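Local coordinates for protein HTH-type transcriptional repressor MdtR (Bacillus subtilis, PDB 1S3J) that represses the mdtRP multidrug resistance operon by binding directly to its promoter region as a MarR-family homodimer, at residues A[71-76]-A[81-86]. Sequence-based numbering, arbitrary orientation.
Sequences MADRLE and IARTHN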
HETATM    1  N   MSE A  71     -16.112  11.043   6.707  1.00 34.08           N
HETATM    2  CA  MSE A  71     -14.796  11.166   7.344  1.00 34.83           C
HETATM    3  C   MSE A  71     -14.814  12.392   8.257  1.00 34.48           C
HETATM    4  O   MSE A  71     -14.382  12.338   9.398  1.00 33.11           O
HETATM    5  CB  MSE A  71     -13.703  11.346   6.303  1.00 35.23           C
HETATM    6  CG  MSE A  71     -13.362  10.091   5.528  1.00 37.65           C
HETATM    7 SE   MSE A  71     -12.353  10.575   3.931  0.89 43.54          SE
HETATM    8  CE  MSE A  71     -13.062   9.179   2.718  1.00 41.53           C
ATOM      9  N   ALA A  72     -15.317  13.497   7.718  1.00 34.73           N
ATOM     10  CA  ALA A  72     -15.440  14.742   8.465  1.00 35.09           C
ATOM     11  C   ALA A  72     -16.256  14.551   9.737  1.00 35.23           C
ATOM     12  O   ALA A  72     -15.871  15.063  10.774  1.00 35.29           O
ATOM     13  CB  ALA A  72     -16.057  15.818   7.591  1.00 35.41           C
ATOM     14  N   ASP A  73     -17.357  13.789   9.673  1.00 35.84           N
ATOM     15  CA  ASP A  73     -18.185  13.525  10.867  1.00 35.94           C
ATOM     16  C   ASP A  73     -17.331  12.890  11.947  1.00 36.14           C
ATOM     17  O   ASP A  73     -17.374  13.298  13.096  1.00 35.99           O
ATOM     18  CB  ASP A  73     -19.329  12.539  10.555  1.00 36.96           C
ATOM     19  CG  ASP A  73     -20.497  13.176   9.816  1.00 37.96           C
ATOM     20  OD1 ASP A  73     -20.689  14.392   9.934  1.00 41.22           O
ATOM     21  OD2 ASP A  73     -21.299  12.530   9.107  1.00 40.40           O
ATOM     22  N   ARG A  74     -16.563  11.868  11.565  1.00 36.44           N
ATOM     23  CA  ARG A  74     -15.757  11.106  12.512  1.00 36.91           C
ATOM     24  C   ARG A  74     -14.720  12.021  13.149  1.00 36.82           C
ATOM     25  O   ARG A  74     -14.598  12.088  14.352  1.00 35.82           O
ATOM     26  CB  ARG A  74     -15.069   9.916  11.823  1.00 37.27           C
ATOM     27  CG  ARG A  74     -16.016   8.847  11.285  1.00 37.98           C
ATOM     28  CD  ARG A  74     -15.313   7.548  10.811  1.00 39.33           C
ATOM     29  NE  ARG A  74     -16.237   6.631  10.134  1.00 38.01           N
ATOM     30  CZ  ARG A  74     -17.004   5.730  10.749  1.00 37.32           C
ATOM     31  NH1 ARG A  74     -16.989   5.596  12.070  1.00 37.71           N
ATOM     32  NH2 ARG A  74     -17.802   4.955  10.034  1.00 35.75           N
ATOM     33  N   LEU A  75     -14.013  12.762  12.319  1.00 37.89           N
ATOM     34  CA  LEU A  75     -13.031  13.717  12.787  1.00 39.12           C
ATOM     35  C   LEU A  75     -13.652  14.825  13.675  1.00 40.13           C
ATOM     36  O   LEU A  75     -13.099  15.125  14.721  1.00 39.43           O
ATOM     37  CB  LEU A  75     -12.269  14.317  11.587  1.00 39.07           C
ATOM     38  CG  LEU A  75     -11.314  13.329  10.892  1.00 38.28           C
ATOM     39  CD1 LEU A  75     -10.888  13.872   9.563  1.00 38.16           C
ATOM     40  CD2 LEU A  75     -10.101  12.998  11.773  1.00 37.25           C
ATOM     41  N   GLU A  76     -14.798  15.394  13.279  1.00 41.54           N
ATOM     42  CA  GLU A  76     -15.438  16.464  14.070  1.00 42.93           C
ATOM     43  C   GLU A  76     -15.908  15.947  15.432  1.00 43.37           C
ATOM     44  O   GLU A  76     -15.768  16.630  16.444  1.00 42.93           O
ATOM     45  CB  GLU A  76     -16.600  17.124  13.327  1.00 43.22           C
ATOM     46  CG  GLU A  76     -17.169  18.335  14.081  1.00 45.47           C
ATOM     47  CD  GLU A  76     -17.993  19.284  13.215  1.00 48.00           C
ATOM     48  OE1 GLU A  76     -18.874  18.799  12.480  1.00 48.04           O
ATOM     49  OE2 GLU A  76     -17.769  20.522  13.284  1.00 51.42           O
ATOM     50  N   ILE A  81     -11.215  18.365  13.580  1.00 36.54           N
ATOM     51  CA  ILE A  81     -11.481  19.339  12.547  1.00 36.35           C
ATOM     52  C   ILE A  81     -12.722  20.154  12.902  1.00 36.22           C
ATOM     53  O   ILE A  81     -13.517  19.749  13.753  1.00 35.89           O
ATOM     54  CB  ILE A  81     -11.719  18.652  11.192  1.00 36.20           C
ATOM     55  CG1 ILE A  81     -13.026  17.870  11.218  1.00 35.90           C
ATOM     56  CG2 ILE A  81     -10.522  17.772  10.812  1.00 36.39           C
ATOM     57  CD1 ILE A  81     -13.482  17.479   9.876  1.00 37.68           C
ATOM     58  N   ALA A  82     -12.885  21.272  12.207  1.00 36.16           N
ATOM     59  CA  ALA A  82     -14.102  22.073  12.274  1.00 36.62           C
ATOM     60  C   ALA A  82     -14.617  22.293  10.865  1.00 36.40           C
ATOM     61  O   ALA A  82     -13.831  22.369   9.915  1.00 36.64           O
ATOM     62  CB  ALA A  82     -13.826  23.411  12.966  1.00 36.38           C
ATOM     63  N   ARG A  83     -15.935  22.345  10.731  1.00 36.63           N
ATOM     64  CA  ARG A  83     -16.562  22.757   9.504  1.00 37.63           C
ATOM     65  C   ARG A  83     -17.022  24.195   9.636  1.00 38.05           C
ATOM     66  O   ARG A  83     -17.519  24.589  10.676  1.00 38.12           O
ATOM     67  CB  ARG A  83     -17.784  21.900   9.183  1.00 38.26           C
ATOM     68  CG  ARG A  83     -17.513  20.440   9.014  1.00 39.00           C
ATOM     69  CD  ARG A  83     -18.654  19.697   8.398  1.00 40.51           C
ATOM     70  NE  ARG A  83     -18.925  18.466   9.126  1.00 44.12           N
ATOM     71  CZ  ARG A  83     -19.182  17.299   8.561  1.00 47.38           C
ATOM     72  NH1 ARG A  83     -19.231  17.169   7.234  1.00 47.23           N
ATOM     73  NH2 ARG A  83     -19.393  16.246   9.325  1.00 48.20           N
ATOM     74  N   THR A  84     -16.861  24.957   8.559  1.00 38.94           N
ATOM     75  CA  THR A  84     -17.331  26.341   8.455  1.00 39.51           C
ATOM     76  C   THR A  84     -17.929  26.575   7.054  1.00 40.50           C
ATOM     77  O   THR A  84     -17.674  25.815   6.112  1.00 39.49           O
ATOM     78  CB  THR A  84     -16.178  27.340   8.751  1.00 39.87           C
ATOM     79  OG1 THR A  84     -14.985  27.006   8.015  1.00 37.98           O
ATOM     80  CG2 THR A  84     -15.745  27.247  10.248  1.00 39.79           C
ATOM     81  N   HIS A  85     -18.766  27.600   6.928  1.00 41.64           N
ATOM     82  CA  HIS A  85     -19.291  27.978   5.626  1.00 42.71           C
ATOM     83  C   HIS A  85     -18.208  28.708   4.861  1.00 42.86           C
ATOM     84  O   HIS A  85     -17.419  29.469   5.437  1.00 42.94           O
ATOM     85  CB  HIS A  85     -20.530  28.853   5.760  1.00 43.57           C
ATOM     86  CG  HIS A  85     -21.637  28.190   6.520  1.00 47.01           C
ATOM     87  ND1 HIS A  85     -22.264  27.048   6.068  1.00 49.98           N
ATOM     88  CD2 HIS A  85     -22.198  28.480   7.716  1.00 49.47           C
ATOM     89  CE1 HIS A  85     -23.181  26.678   6.943  1.00 50.30           C
ATOM     90  NE2 HIS A  85     -23.165  27.534   7.949  1.00 50.46           N
ATOM     91  N   ASN A  86     -18.191  28.460   3.559  1.00 42.46           N
ATOM     92  CA  ASN A  86     -17.273  29.083   2.641  1.00 42.29           C
ATOM     93  C   ASN A  86     -17.698  30.529   2.468  1.00 42.61           C
ATOM     94  O   ASN A  86     -18.888  30.817   2.426  1.00 41.72           O
ATOM     95  CB  ASN A  86     -17.346  28.337   1.312  1.00 42.06           C
ATOM     96  CG  ASN A  86     -16.393  28.872   0.270  1.00 40.84           C
ATOM     97  OD1 ASN A  86     -16.741  29.769  -0.486  1.00 38.75           O
ATOM     98  ND2 ASN A  86     -15.202  28.284   0.190  1.00 37.37           N
TER
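In the winged helix-turn-helix domain, Ile-81 and Arg-83 of the first wing strand pack against Ala-72, Asp-73, Leu-75 and Glu-76 near the C-terminal end of helix 65-77, the recognition helix of the predicted helix-turn-helix motif. The chain turns back between the segments, and the N-to-C directions of helix 71-76 and strand 81-85 are 121° apart. Ile-81 is the apolar side of the joint. With chi1 at 68°, its CG1 lies between the backbone N and the carbonyl carbon, and the end of the side chain comes close to the helix. CG1 lies 3.7 Å from CB of Leu-75, and the two side chains cross at about a right angle. CG2 also rests on Leu-75. The tip, CD1, reaches CB of Ala-72 at 3.8 Å. Ile-81 also touches Leu-43 of helix 37-49 and Leu-95 of strand 93-97, and so lies between the wing and two helices. Within the chain, strand 81-85 is an outer strand of the antiparallel sheet and pairs with strand 93-97. Arg-83 lies on the more polar side. CB of Ala-72 lies over one face of its guanidinium, toward the rim, 3.5 Å from NH1. The extended Glu-76 side chain brings OE1 to the guanidinium edge, in its plane. NE of Arg-83 gives this oxygen a straight but weak hydrogen bond of 3.4 Å, part of a salt bridge. Asp-73 adds a second carboxylate at NH2 of Arg-83, but that contact is modelled too close and its detail is doubtful.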